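Local coordinates for protein aminofutalosine deaminase (Helicobacter pylori, PDB 7LKK) that deaminates aminofutalosine in the menaquinone pathway as a metal-dependent hydrolase of the amidohydrolase family, here with an iron(III) ion and a coformycin-type inhibitor bound, at residues Gln16-Ala21 and Pro59-Gln64; Phe25-Lys30 and Leu71-Ile76; Val39-Lys44 and Lys383-Ser388; Val46-Tyr51 and Gly377-Asn382; Ser388-Asn393 and Leu407-Val412. One frame throughout, in Å; residues are numbered along the deposited sequence.

Contact 1: residues Gln16-Ala21 and Pro59-Gln64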
# COMPACT_ATOMS: atom_id res chain seq x y z
N GLN A 16 2.00 11.78 -38.43
CA GLN A 16 3.04 11.32 -37.52
C GLN A 16 3.54 12.47 -36.66
O GLN A 16 3.51 13.64 -37.06
CB GLN A 16 4.20 10.70 -38.29
CG GLN A 16 3.88 9.37 -38.95
CD GLN A 16 5.05 8.81 -39.73
OE1 GLN A 16 6.13 9.41 -39.77
NE2 GLN A 16 4.85 7.66 -40.36
N GLU A 17 4.00 12.13 -35.45
CA GLU A 17 4.59 13.11 -34.55
C GLU A 17 5.68 12.42 -33.74
O GLU A 17 5.84 11.19 -33.78
CB GLU A 17 3.54 13.75 -33.63
CG GLU A 17 2.71 12.75 -32.85
CD GLU A 17 1.70 13.43 -31.93
OE1 GLU A 17 2.05 14.45 -31.31
OE2 GLU A 17 0.56 12.92 -31.83
N ILE A 18 6.43 13.22 -33.00
CA ILE A 18 7.53 12.74 -32.16
C ILE A 18 7.29 13.21 -30.74
O ILE A 18 6.94 14.37 -30.52
CB ILE A 18 8.90 13.25 -32.67
CG1 ILE A 18 9.07 12.94 -34.16
CG2 ILE A 18 10.04 12.63 -31.87
CD1 ILE A 18 10.36 13.47 -34.75
N ILE A 19 7.45 12.30 -29.78
CA ILE A 19 7.45 12.65 -28.36
C ILE A 19 8.66 12.00 -27.71
O ILE A 19 9.01 10.86 -28.01
CB ILE A 19 6.15 12.24 -27.64
CG1 ILE A 19 5.90 10.73 -27.78
CG2 ILE A 19 4.97 13.05 -28.15
CD1 ILE A 19 4.77 10.23 -26.89
N GLY A 20 9.31 12.75 -26.81
CA GLY A 20 10.46 12.24 -26.10
C GLY A 20 10.39 12.64 -24.62
O GLY A 20 9.61 13.51 -24.24
N ALA A 21 11.21 11.97 -23.83
CA ALA A 21 11.26 12.24 -22.40
C ALA A 21 12.66 11.91 -21.89
O ALA A 21 13.43 11.21 -22.54
CB ALA A 21 10.20 11.43 -21.64
N PRO A 59 12.60 16.68 -39.48
CA PRO A 59 12.48 18.07 -38.99
C PRO A 59 11.11 18.70 -39.21
O PRO A 59 10.85 19.76 -38.62
CB PRO A 59 13.55 18.81 -39.81
CG PRO A 59 13.69 18.02 -41.06
CD PRO A 59 13.44 16.58 -40.69
N HIS A 60 10.25 18.11 -40.03
CA HIS A 60 8.93 18.64 -40.30
C HIS A 60 7.83 17.97 -39.48
O HIS A 60 6.72 18.49 -39.45
CB HIS A 60 8.58 18.49 -41.78
CG HIS A 60 9.43 19.32 -42.69
ND1 HIS A 60 9.29 20.69 -42.79
CD2 HIS A 60 10.42 18.98 -43.54
CE1 HIS A 60 10.15 21.15 -43.67
NE2 HIS A 60 10.85 20.13 -44.14
N LEU A 61 8.12 16.89 -38.77
CA LEU A 61 7.11 16.28 -37.90
C LEU A 61 6.99 17.09 -36.61
O LEU A 61 7.98 17.74 -36.20
CB LEU A 61 7.53 14.85 -37.58
CG LEU A 61 7.46 13.91 -38.77
CD1 LEU A 61 7.76 12.53 -38.26
CD2 LEU A 61 6.08 14.01 -39.38
N LYS A 62 5.75 17.11 -36.01
CA LYS A 62 5.52 17.85 -34.75
C LYS A 62 6.22 17.10 -33.63
O LYS A 62 6.15 15.88 -33.59
CB LYS A 62 4.01 18.07 -34.51
CG LYS A 62 3.99 19.16 -33.49
CD LYS A 62 4.16 20.39 -34.23
CE LYS A 62 5.17 21.33 -33.52
NZ LYS A 62 5.25 22.71 -34.12
N ALA A 63 6.91 17.83 -32.75
CA ALA A 63 7.83 17.25 -31.78
C ALA A 63 7.73 17.93 -30.43
O ALA A 63 7.81 19.16 -30.33
CB ALA A 63 9.27 17.29 -32.28
N GLN A 64 7.57 17.11 -29.39
CA GLN A 64 7.55 17.55 -27.99
C GLN A 64 8.50 16.70 -27.15
O GLN A 64 8.55 15.47 -27.30
CB GLN A 64 6.14 17.44 -27.40
CG GLN A 64 5.24 18.60 -27.76
CD GLN A 64 4.06 18.73 -26.82
OE1 GLN A 64 3.13 17.93 -26.85
NE2 GLN A 64 4.10 19.75 -25.97
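Leu61 is the first residue of 59-64 to touch segment 16-21. Its CB-CG bond runs anti to its own carbonyl carbon (chi1 -69°), and both methyls lie against Gln16. Leu61 CD2 is 3.5 Å from Gln16 O, while Leu61 CD1 comes to 3.8 Å from Gln16 OE1, the leucine lying slantwise against the extended glutamine side chain. Leu61 CB also touches Ile18 CG1, its one reach into the strand.

At Lys62 the backbone takes over. Ile18 N donates to Lys62 O over 2.7 Å, and Glu17 CB packs against the same oxygen. The Lys62 side chain leaves the contact toward its ammonium end.

Ala63 follows with its methyl on the sheet face that Ile18 shares, Ala63 CB standing 4.1 Å from Ile18 CB. Its CA-H is directed at Ile18 O, an oxygen that also accepts the N-H of the next residue: Gln64 N to Ile18 O measures 3.0 Å. Gln64 closes the set through its own carbonyl, which receives Gly20 N at 2.9 Å. Ile18 thus bonds through both its N-H and its carbonyl, to the residues before and after Ala63, as parallel pairing requires, and the strand axes diverge by only 9°.

Strand 62-66 is an outermost strand of a four-stranded mixed sheet, and 17-21 is bonded on its other edge to the antiparallel strand 37-41. Ile18 and Ala63 pack beneath helix 51-57, whereas Ile19 faces Phe41 and Leu71.

Contact 2: residues Phe25-Lys30 and Leu71-Ile76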
# COMPACT_ATOMS: atom_id res chain seq x y z
N PHE A 25 10.82 3.95 -20.84
CA PHE A 25 10.75 2.54 -20.46
C PHE A 25 10.24 1.77 -21.67
O PHE A 25 9.08 1.92 -22.07
CB PHE A 25 9.83 2.34 -19.26
CG PHE A 25 10.29 3.01 -18.00
CD1 PHE A 25 11.58 3.52 -17.89
CD2 PHE A 25 9.44 3.14 -16.91
CE1 PHE A 25 12.00 4.14 -16.72
CE2 PHE A 25 9.85 3.75 -15.75
CZ PHE A 25 11.13 4.25 -15.65
N LEU A 26 11.10 0.94 -22.26
CA LEU A 26 10.69 0.17 -23.43
C LEU A 26 9.73 -0.95 -23.05
O LEU A 26 8.87 -1.32 -23.86
CB LEU A 26 11.92 -0.42 -24.13
CG LEU A 26 12.85 0.54 -24.86
CD1 LEU A 26 13.76 -0.23 -25.80
CD2 LEU A 26 12.06 1.59 -25.62
N CYS A 27 9.86 -1.49 -21.84
CA CYS A 27 9.05 -2.61 -21.37
C CYS A 27 9.17 -3.82 -22.29
O CYS A 27 8.19 -4.53 -22.55
CB CYS A 27 7.59 -2.20 -21.19
SG CYS A 27 7.36 -0.99 -19.86
N ASN A 28 10.37 -4.04 -22.82
CA ASN A 28 10.68 -5.37 -23.31
C ASN A 28 11.01 -6.26 -22.11
O ASN A 28 11.12 -5.80 -20.97
CB ASN A 28 11.82 -5.33 -24.32
CG ASN A 28 13.01 -4.49 -23.85
OD1 ASN A 28 13.09 -4.09 -22.69
ND2 ASN A 28 13.93 -4.22 -24.77
N GLU A 29 11.17 -7.56 -22.37
CA GLU A 29 11.46 -8.47 -21.27
C GLU A 29 12.76 -8.12 -20.57
O GLU A 29 12.92 -8.43 -19.38
CB GLU A 29 11.49 -9.92 -21.76
CG GLU A 29 10.14 -10.47 -22.21
CD GLU A 29 9.05 -10.39 -21.14
OE1 GLU A 29 9.37 -10.48 -19.94
OE2 GLU A 29 7.87 -10.23 -21.51
N LYS A 30 13.69 -7.47 -21.28
CA LYS A 30 14.89 -6.93 -20.65
C LYS A 30 14.58 -5.74 -19.74
O LYS A 30 15.40 -5.40 -18.88
CB LYS A 30 15.89 -6.51 -21.72
CG LYS A 30 16.69 -7.66 -22.30
CD LYS A 30 17.54 -7.22 -23.47
CE LYS A 30 18.41 -6.02 -23.12
NZ LYS A 30 19.25 -5.59 -24.27
N LEU A 71 8.45 8.33 -20.26
CA LEU A 71 7.64 7.84 -21.37
C LEU A 71 7.65 6.32 -21.34
O LEU A 71 8.71 5.71 -21.24
CB LEU A 71 8.19 8.36 -22.70
CG LEU A 71 7.61 7.81 -24.00
CD1 LEU A 71 6.12 8.06 -24.07
CD2 LEU A 71 8.31 8.42 -25.21
N LEU A 72 6.47 5.72 -21.41
CA LEU A 72 6.34 4.28 -21.29
C LEU A 72 5.04 3.86 -21.96
O LEU A 72 4.20 4.71 -22.29
CB LEU A 72 6.36 3.84 -19.81
CG LEU A 72 5.07 3.92 -18.99
CD1 LEU A 72 5.16 3.00 -17.78
CD2 LEU A 72 4.78 5.35 -18.56
N PRO A 73 4.85 2.56 -22.23
CA PRO A 73 3.58 2.12 -22.81
C PRO A 73 2.43 2.35 -21.84
O PRO A 73 2.60 2.29 -20.62
CB PRO A 73 3.80 0.62 -23.05
CG PRO A 73 5.27 0.44 -23.04
CD PRO A 73 5.82 1.46 -22.10
N ALA A 74 1.25 2.62 -22.40
CA ALA A 74 0.04 2.62 -21.59
C ALA A 74 -0.12 1.28 -20.90
O ALA A 74 0.27 0.23 -21.42
CB ALA A 74 -1.18 2.93 -22.45
N PHE A 75 -0.69 1.31 -19.70
CA PHE A 75 -0.83 0.10 -18.91
C PHE A 75 -1.93 -0.79 -19.46
O PHE A 75 -2.82 -0.35 -20.19
CB PHE A 75 -1.14 0.44 -17.45
CG PHE A 75 0.01 1.06 -16.71
CD1 PHE A 75 1.28 0.53 -16.80
CD2 PHE A 75 -0.20 2.18 -15.93
CE1 PHE A 75 2.34 1.11 -16.12
CE2 PHE A 75 0.85 2.77 -15.24
CZ PHE A 75 2.12 2.23 -15.34
N ILE A 76 -1.85 -2.07 -19.11
CA ILE A 76 -2.92 -3.03 -19.35
C ILE A 76 -3.38 -3.55 -18.00
O ILE A 76 -2.57 -4.04 -17.21
CB ILE A 76 -2.45 -4.19 -20.25
CG1 ILE A 76 -2.19 -3.69 -21.68
CG2 ILE A 76 -3.50 -5.30 -20.27
CD1 ILE A 76 -0.76 -3.26 -21.93
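Phe25 has the most surface buried here, and it meets the strand 71-73 with its backbone and its CB. Its amide donates to Leu71 O, the Phe25 N to Leu71 O distance being 2.8 Å with an N-H...O angle of 161°. Beside this bond Phe25 CB packs on Leu72 CB at 3.8 Å. The phenyl group takes little part in that touch: with chi1 at -63°, CG is placed opposite the carbonyl carbon and the ring runs on toward Leu361 of helix 353-364 and Ala401 and Ile402 of helix 401-408.

Pro73, next in buried surface, offers the CD-CG side of its ring to the turn that follows strand 23-25. Pro73 CD lies 3.3 Å from Phe25 O, and the same carbon is 3.7 Å from Cys27 SG. Cys27 CB points toward the proline and approaches the neighbouring ring carbon, Pro73 CG, at 4.0 Å, so the thiol arm lies along one margin of the pyrrolidine rather than touching it at a single point.

Leu72 completes the group from the strand, and its isobutyl end continues to Phe405 and Phe390.

The chemistry changes along the strand. One backbone bond extends the parallel pairing of strands 23-25 and 69-80. Two residues after Leu71, where the parallel pattern would next call for an N-H directed at Phe25 O, stands Pro73, which has none; its CD lies against that oxygen instead. From there the two segments are held by van der Waals contact of the proline ring with a carbonyl oxygen and a thiol, within a largely apolar, buried setting.

Contact 3: residues Val39-Lys44 and Lys383-Ser388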
# COMPACT_ATOMS: atom_id res chain seq x y z
N VAL A 39 10.05 8.80 -29.66
CA VAL A 39 9.24 7.85 -30.42
C VAL A 39 8.51 8.61 -31.52
O VAL A 39 7.86 9.62 -31.26
CB VAL A 39 8.23 7.11 -29.53
CG1 VAL A 39 7.32 6.23 -30.38
CG2 VAL A 39 8.94 6.27 -28.48
N VAL A 40 8.63 8.12 -32.76
CA VAL A 40 7.81 8.58 -33.87
C VAL A 40 6.63 7.64 -34.00
O VAL A 40 6.80 6.41 -33.99
CB VAL A 40 8.61 8.63 -35.18
CG1 VAL A 40 7.74 9.16 -36.32
CG2 VAL A 40 9.85 9.49 -35.02
N PHE A 41 5.42 8.19 -34.11
CA PHE A 41 4.24 7.35 -34.16
C PHE A 41 3.12 8.06 -34.91
O PHE A 41 2.98 9.28 -34.85
CB PHE A 41 3.76 6.98 -32.74
CG PHE A 41 3.32 8.16 -31.91
CD1 PHE A 41 4.25 8.94 -31.25
CD2 PHE A 41 1.98 8.47 -31.78
CE1 PHE A 41 3.85 10.02 -30.48
CE2 PHE A 41 1.57 9.55 -31.02
CZ PHE A 41 2.51 10.32 -30.36
N ASP A 42 2.33 7.26 -35.62
CA ASP A 42 1.01 7.69 -36.09
C ASP A 42 -0.02 6.93 -35.26
O ASP A 42 -0.15 7.18 -34.06
CB ASP A 42 0.84 7.43 -37.59
CG ASP A 42 1.50 6.14 -38.05
OD1 ASP A 42 1.39 5.12 -37.34
OD2 ASP A 42 2.14 6.16 -39.12
N GLU A 43 -0.72 5.97 -35.86
CA GLU A 43 -1.52 5.04 -35.08
C GLU A 43 -0.67 3.93 -34.48
O GLU A 43 -1.05 3.35 -33.46
CB GLU A 43 -2.64 4.44 -35.93
CG GLU A 43 -3.77 5.42 -36.23
CD GLU A 43 -3.62 6.09 -37.58
OE1 GLU A 43 -2.56 5.91 -38.21
OE2 GLU A 43 -4.55 6.81 -38.00
N LYS A 44 0.47 3.62 -35.09
CA LYS A 44 1.41 2.64 -34.59
C LYS A 44 2.73 3.32 -34.29
O LYS A 44 2.99 4.44 -34.74
CB LYS A 44 1.63 1.50 -35.60
CG LYS A 44 0.36 0.84 -36.11
CD LYS A 44 -0.33 0.04 -35.02
CE LYS A 44 -1.29 -0.98 -35.61
NZ LYS A 44 -2.65 -0.41 -35.83
N LYS A 383 4.05 -1.79 -32.97
CA LYS A 383 3.08 -1.88 -31.90
C LYS A 383 2.15 -0.67 -31.92
O LYS A 383 2.45 0.36 -32.53
CB LYS A 383 3.77 -1.99 -30.54
CG LYS A 383 4.71 -3.18 -30.41
CD LYS A 383 4.00 -4.38 -29.81
CE LYS A 383 4.90 -5.60 -29.80
NZ LYS A 383 4.14 -6.85 -29.50
N ARG A 384 1.01 -0.81 -31.25
CA ARG A 384 0.08 0.31 -31.15
C ARG A 384 0.73 1.48 -30.42
O ARG A 384 1.56 1.30 -29.52
CB ARG A 384 -1.19 -0.12 -30.40
CG ARG A 384 -2.09 -1.07 -31.17
CD ARG A 384 -3.26 -1.50 -30.30
NE ARG A 384 -3.81 -0.36 -29.58
CZ ARG A 384 -4.84 0.37 -30.00
NH1 ARG A 384 -5.44 0.08 -31.14
NH2 ARG A 384 -5.27 1.39 -29.27
N ALA A 385 0.36 2.69 -30.83
CA ALA A 385 0.83 3.91 -30.18
C ALA A 385 -0.01 4.22 -28.94
O ALA A 385 -0.69 5.24 -28.84
CB ALA A 385 0.82 5.07 -31.17
N ASP A 386 0.04 3.29 -27.98
CA ASP A 386 -0.59 3.46 -26.68
C ASP A 386 0.50 3.89 -25.70
O ASP A 386 1.27 3.06 -25.21
CB ASP A 386 -1.28 2.17 -26.24
CG ASP A 386 -2.40 1.74 -27.18
OD1 ASP A 386 -2.94 2.60 -27.91
OD2 ASP A 386 -2.73 0.54 -27.19
N LEU A 387 0.58 5.19 -25.43
CA LEU A 387 1.73 5.76 -24.75
C LEU A 387 1.30 6.67 -23.61
O LEU A 387 0.36 7.46 -23.76
CB LEU A 387 2.61 6.53 -25.73
CG LEU A 387 3.13 5.72 -26.92
CD1 LEU A 387 3.72 6.62 -28.00
CD2 LEU A 387 4.16 4.69 -26.45
N SER A 388 2.01 6.57 -22.49
CA SER A 388 1.79 7.42 -21.33
C SER A 388 3.03 8.27 -21.07
O SER A 388 4.16 7.82 -21.29
CB SER A 388 1.48 6.58 -20.08
OG SER A 388 0.24 5.92 -20.18
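The turn that follows strand 37-41 meets the connection into strand 387-391, and each side has a compact turn, closed on one by a side chain and formed on the other by the backbone. On the first, Lys44 N donates to Asp42 OD1 over 2.9 Å, closing an Asx turn; on the second, Ala385 is the centre of an inverse gamma turn. They are joined by Ala385 N, which donates to Glu43 O at 3.1 Å with the donor tilted 34° from the carbonyl plane. Lys44 CB rests 3.4 Å from Lys383 O, and the bent lysine chain carries CD past Arg384 CA.

Beyond the turns the contact is apolar. Phe41 CG is lodged between its backbone N and carbonyl carbon (chi1 64°), which brings the ring against Ala385 and Leu387. Leu387 CD1 lies over one ring face, 4.2 Å from the Phe41 centroid, as a CH-pi contact. Ala385 CB approaches obliquely, 3.6 Å from Phe41 CD2.

Arg384 turns from the interface to grip Asp386 side-on: NE reaches Asp386 OD2 at 2.8 Å and NH2 reaches OD1. Asp386 is also bonded by Gly418 N and Asn376 ND2. The contact joins the four-stranded N-terminal sheet to strand 387-391, consistent with the small beta domain accompanying the TIM barrel in amidohydrolases.

Contact 4: residues Val46-Tyr51 and Gly377-Asn382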
# COMPACT_ATOMS: atom_id res chain seq x y z
N VAL A 46 6.32 3.98 -35.07
CA VAL A 46 7.02 3.96 -36.35
C VAL A 46 8.52 3.82 -36.17
O VAL A 46 9.16 3.00 -36.84
CB VAL A 46 6.67 5.23 -37.17
CG1 VAL A 46 7.56 5.33 -38.39
CG2 VAL A 46 5.21 5.21 -37.57
N GLU A 47 9.11 4.59 -35.26
CA GLU A 47 10.56 4.59 -35.09
C GLU A 47 10.90 5.03 -33.67
O GLU A 47 10.22 5.87 -33.09
CB GLU A 47 11.24 5.50 -36.11
CG GLU A 47 12.76 5.36 -36.15
CD GLU A 47 13.37 6.10 -37.33
OE1 GLU A 47 12.72 6.20 -38.38
OE2 GLU A 47 14.52 6.58 -37.19
N ILE A 48 11.97 4.44 -33.13
CA ILE A 48 12.49 4.77 -31.81
C ILE A 48 13.95 5.18 -31.96
O ILE A 48 14.67 4.64 -32.80
CB ILE A 48 12.36 3.58 -30.84
CG1 ILE A 48 10.92 3.06 -30.82
CG2 ILE A 48 12.79 3.97 -29.43
CD1 ILE A 48 10.80 1.63 -30.35
N GLY A 49 14.37 6.14 -31.15
CA GLY A 49 15.75 6.58 -31.20
C GLY A 49 15.98 7.76 -30.28
O GLY A 49 15.06 8.23 -29.60
N ASP A 50 17.23 8.21 -30.25
CA ASP A 50 17.57 9.44 -29.53
C ASP A 50 16.69 10.58 -30.02
O ASP A 50 16.50 10.77 -31.22
CB ASP A 50 19.05 9.77 -29.74
CG ASP A 50 19.43 11.10 -29.12
OD1 ASP A 50 19.52 11.18 -27.88
OD2 ASP A 50 19.63 12.07 -29.89
N TYR A 51 16.15 11.35 -29.07
CA TYR A 51 15.14 12.35 -29.42
C TYR A 51 15.72 13.42 -30.33
O TYR A 51 15.11 13.78 -31.34
CB TYR A 51 14.55 12.98 -28.16
CG TYR A 51 13.59 14.10 -28.48
CD1 TYR A 51 12.29 13.83 -28.89
CD2 TYR A 51 13.98 15.43 -28.37
CE1 TYR A 51 11.41 14.85 -29.19
CE2 TYR A 51 13.11 16.46 -28.67
CZ TYR A 51 11.83 16.16 -29.08
OH TYR A 51 10.96 17.19 -29.37
N GLY A 377 1.61 -2.67 -25.06
CA GLY A 377 2.34 -3.00 -23.85
C GLY A 377 3.83 -2.88 -23.96
O GLY A 377 4.53 -3.24 -23.01
N GLU A 378 4.35 -2.39 -25.08
CA GLU A 378 5.79 -2.32 -25.29
C GLU A 378 6.09 -1.25 -26.32
O GLU A 378 5.36 -1.11 -27.31
CB GLU A 378 6.35 -3.68 -25.73
CG GLU A 378 7.80 -3.67 -26.18
CD GLU A 378 8.32 -5.06 -26.50
OE1 GLU A 378 9.54 -5.20 -26.74
OE2 GLU A 378 7.51 -6.01 -26.51
N ILE A 379 7.16 -0.49 -26.10
CA ILE A 379 7.59 0.54 -27.04
C ILE A 379 8.48 -0.15 -28.07
O ILE A 379 9.68 -0.35 -27.86
CB ILE A 379 8.31 1.69 -26.34
CG1 ILE A 379 7.33 2.43 -25.43
CG2 ILE A 379 8.89 2.66 -27.36
CD1 ILE A 379 7.92 3.64 -24.74
N GLU A 380 7.87 -0.53 -29.19
CA GLU A 380 8.55 -1.26 -30.25
C GLU A 380 7.84 -0.96 -31.56
O GLU A 380 6.62 -0.80 -31.58
CB GLU A 380 8.55 -2.77 -29.97
CG GLU A 380 9.36 -3.61 -30.95
CD GLU A 380 9.27 -5.09 -30.65
OE1 GLU A 380 8.46 -5.48 -29.78
OE2 GLU A 380 9.99 -5.88 -31.30
N THR A 381 8.61 -0.86 -32.64
CA THR A 381 8.04 -0.54 -33.94
C THR A 381 6.96 -1.55 -34.32
O THR A 381 7.10 -2.75 -34.06
CB THR A 381 9.13 -0.50 -35.02
OG1 THR A 381 9.74 -1.79 -35.13
CG2 THR A 381 10.19 0.53 -34.66
N ASN A 382 5.87 -1.04 -34.89
CA ASN A 382 4.68 -1.75 -35.36
C ASN A 382 3.70 -2.05 -34.23
O ASN A 382 2.60 -2.54 -34.50
CB ASN A 382 4.99 -3.06 -36.11
CG ASN A 382 5.93 -2.85 -37.28
OD1 ASN A 382 5.81 -1.86 -38.01
ND2 ASN A 382 6.87 -3.76 -37.46
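Ile48 and Ile379 cross obliquely, and their branches decide what touches. In Ile48, placing CG1 opposite the carbonyl carbon (chi1 -52°) and extending CD1 outward from it (chi2 158°) makes the delta methyl the atom that reaches furthest across. Ile48 CD1 comes to 3.7 Å from Ile379 CG2, while the same methyl lies 3.4 Å from Ile379 O and 3.7 Å from Glu380 CA. Further back along the chain, Ile48 CG1 also meets Ile379 CG2 at 4.0 Å. Ile48 therefore rests on both the side chain of Ile379 and the loop backbone.

Ile379 presents its gamma-2 branch; its other branch, ending in CD1, runs instead to Phe25 O. The loop is tied at this point by a backbone bond between Ile379 and Leu26.

Thr381 turns its methyl, not its hydroxyl, to the strand. Thr381 CG2 is 3.5 Å from Val46 O and 4.1 Å from Glu47 CA, and Thr381 OG1 occupies the position between backbone N and carbonyl carbon (chi1 62°). Glu47 points away from the loop, its carboxylate held by Lys57 and Tyr58.

The contact consists of van der Waals touches at the surface, along strand 45-50, an outermost strand of its sheet. Val46 and Glu47 both face Val40 of the adjacent strand, the arrangement that defines a classic beta bulge.

Contact 5: residues Ser388-Asn393 and Leu407-Val412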
# COMPACT_ATOMS: atom_id res chain seq x y z
N SER A 388 2.01 6.57 -22.49
CA SER A 388 1.79 7.42 -21.33
C SER A 388 3.03 8.27 -21.07
O SER A 388 4.16 7.82 -21.29
CB SER A 388 1.48 6.58 -20.08
OG SER A 388 0.24 5.92 -20.18
N VAL A 389 2.81 9.50 -20.62
CA VAL A 389 3.87 10.38 -20.15
C VAL A 389 3.52 10.82 -18.73
O VAL A 389 2.43 11.35 -18.49
CB VAL A 389 4.06 11.60 -21.06
CG1 VAL A 389 5.11 12.54 -20.50
CG2 VAL A 389 4.43 11.16 -22.48
N PHE A 390 4.45 10.59 -17.79
CA PHE A 390 4.30 10.99 -16.40
C PHE A 390 5.38 12.00 -16.06
O PHE A 390 6.57 11.73 -16.28
CB PHE A 390 4.41 9.79 -15.45
CG PHE A 390 3.21 8.87 -15.48
CD1 PHE A 390 3.09 7.90 -16.46
CD2 PHE A 390 2.22 8.98 -14.52
CE1 PHE A 390 1.99 7.05 -16.49
CE2 PHE A 390 1.12 8.13 -14.53
CZ PHE A 390 1.01 7.17 -15.52
N GLY A 391 4.98 13.15 -15.52
CA GLY A 391 5.91 14.23 -15.21
C GLY A 391 6.29 14.22 -13.74
O GLY A 391 5.47 13.93 -12.87
N PHE A 392 7.55 14.56 -13.47
CA PHE A 392 8.08 14.60 -12.12
C PHE A 392 8.89 15.87 -11.92
O PHE A 392 9.11 16.65 -12.86
CB PHE A 392 8.94 13.36 -11.82
CG PHE A 392 8.20 12.06 -12.00
CD1 PHE A 392 7.35 11.59 -11.01
CD2 PHE A 392 8.36 11.31 -13.15
CE1 PHE A 392 6.67 10.40 -11.17
CE2 PHE A 392 7.68 10.12 -13.32
CZ PHE A 392 6.84 9.66 -12.32
N ASN A 393 9.34 16.09 -10.69
CA ASN A 393 10.12 17.27 -10.33
C ASN A 393 11.63 17.03 -10.37
O ASN A 393 12.40 17.95 -10.10
CB ASN A 393 9.72 17.76 -8.93
CG ASN A 393 8.22 17.94 -8.79
OD1 ASN A 393 7.59 18.68 -9.55
ND2 ASN A 393 7.64 17.26 -7.81
N LEU A 407 6.92 4.39 -7.36
CA LEU A 407 6.64 4.99 -6.06
C LEU A 407 5.94 6.34 -6.19
O LEU A 407 5.07 6.67 -5.38
CB LEU A 407 7.94 5.15 -5.27
CG LEU A 407 8.60 3.87 -4.77
CD1 LEU A 407 9.91 4.18 -4.05
CD2 LEU A 407 7.66 3.10 -3.85
N HIS A 408 6.28 7.12 -7.21
CA HIS A 408 5.83 8.50 -7.29
C HIS A 408 4.77 8.76 -8.36
O HIS A 408 4.11 9.80 -8.29
CB HIS A 408 7.02 9.44 -7.52
CG HIS A 408 8.06 9.36 -6.45
ND1 HIS A 408 7.81 9.73 -5.14
CD2 HIS A 408 9.35 8.94 -6.48
CE1 HIS A 408 8.89 9.55 -4.42
NE2 HIS A 408 9.84 9.07 -5.20
N ALA A 409 4.58 7.86 -9.32
CA ALA A 409 3.59 8.09 -10.37
C ALA A 409 2.18 8.01 -9.79
O ALA A 409 1.81 7.00 -9.18
CB ALA A 409 3.76 7.08 -11.50
N LYS A 410 1.40 9.07 -9.98
CA LYS A 410 0.02 9.11 -9.52
C LYS A 410 -0.96 9.37 -10.65
O LYS A 410 -1.90 8.59 -10.84
CB LYS A 410 -0.14 10.15 -8.40
CG LYS A 410 0.08 9.57 -7.01
CD LYS A 410 0.99 10.43 -6.16
CE LYS A 410 0.29 11.69 -5.69
NZ LYS A 410 1.17 12.51 -4.81
N GLU A 411 -0.78 10.45 -11.41
CA GLU A 411 -1.66 10.79 -12.51
C GLU A 411 -0.84 11.03 -13.77
O GLU A 411 0.23 11.63 -13.72
CB GLU A 411 -2.50 12.03 -12.20
CG GLU A 411 -3.46 12.43 -13.32
CD GLU A 411 -4.62 13.28 -12.82
OE1 GLU A 411 -5.10 13.04 -11.70
OE2 GLU A 411 -5.05 14.19 -13.57
N VAL A 412 -1.36 10.55 -14.91
CA VAL A 412 -0.63 10.69 -16.16
C VAL A 412 -0.71 12.13 -16.66
O VAL A 412 -1.70 12.84 -16.44
CB VAL A 412 -1.18 9.69 -17.21
CG1 VAL A 412 -2.47 10.21 -17.84
CG2 VAL A 412 -0.13 9.39 -18.26
O HOH W 1 2.20 13.19 -14.42
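From CA of Ser388 to CA of Phe392, strand 387-391 and its exit run at 136° to the direction from His408 to Val412, where helix 401-408 ends and the chain turns back. Ala409 is the first residue to depart from helical torsions. The backbones come nearest at Phe390 and Val412, whose CA atoms are 4.9 Å apart. A water joins them close by, accepting from Gly391 N at 3.0 Å and donating to Glu411 O at 2.6 Å.

Val412 and Phe390 then cross at about a right angle. Val412 CG2 sits over one face of the phenyl ring, 3.8 Å from its centroid and 20° off the normal, a CH-pi contact offset toward the rim. That methyl is anti to its backbone N, and it is also 3.2 Å from Val389 O and 3.7 Å from Ser388 CB. Ala409 CB approaches the Phe390 ring obliquely.

Phe392 is met at its ring edge, not over a face. The carbonyl carbon of His408 and the amide nitrogen of Ala409 lie there, near the ring plane, with Phe392 CE1 3.8 Å from His408 CB. Ala409 CB also lies 4.1 Å from Phe392 CZ and so touches both phenylalanines.

Around this, strand 387-391 is bonded on one side to 69-80, and Val389 is bonded to Glu413 and Arg414 of the returning chain. Phe405 of helix 401-408 meets Phe390 edge-to-face, helix 338-348 contributes Leu339, and His408 packs on Ile334 of the second subunit.

Contacts 2 and 5 are buried, contacts 1 and 3 partly so, and contact 4 lies at the surface. Contact 1 is the most regular, with three backbone bonds between parallel strands; contacts 2 and 3 each have a single backbone bond across plus apolar packing; contacts 4 and 5 rely on side-chain packing, with a water bridge added in contact 5. Contacts 1, 3 and 4 all draw on the four-stranded sheet, and contacts 3 and 5 share strand 387-391, meeting at Ser388. Strand 69-80, used in contact 2, is the antiparallel neighbour of 387-391. Leu71 touches Ile19 and Ala21, tying contact 2 to contact 1.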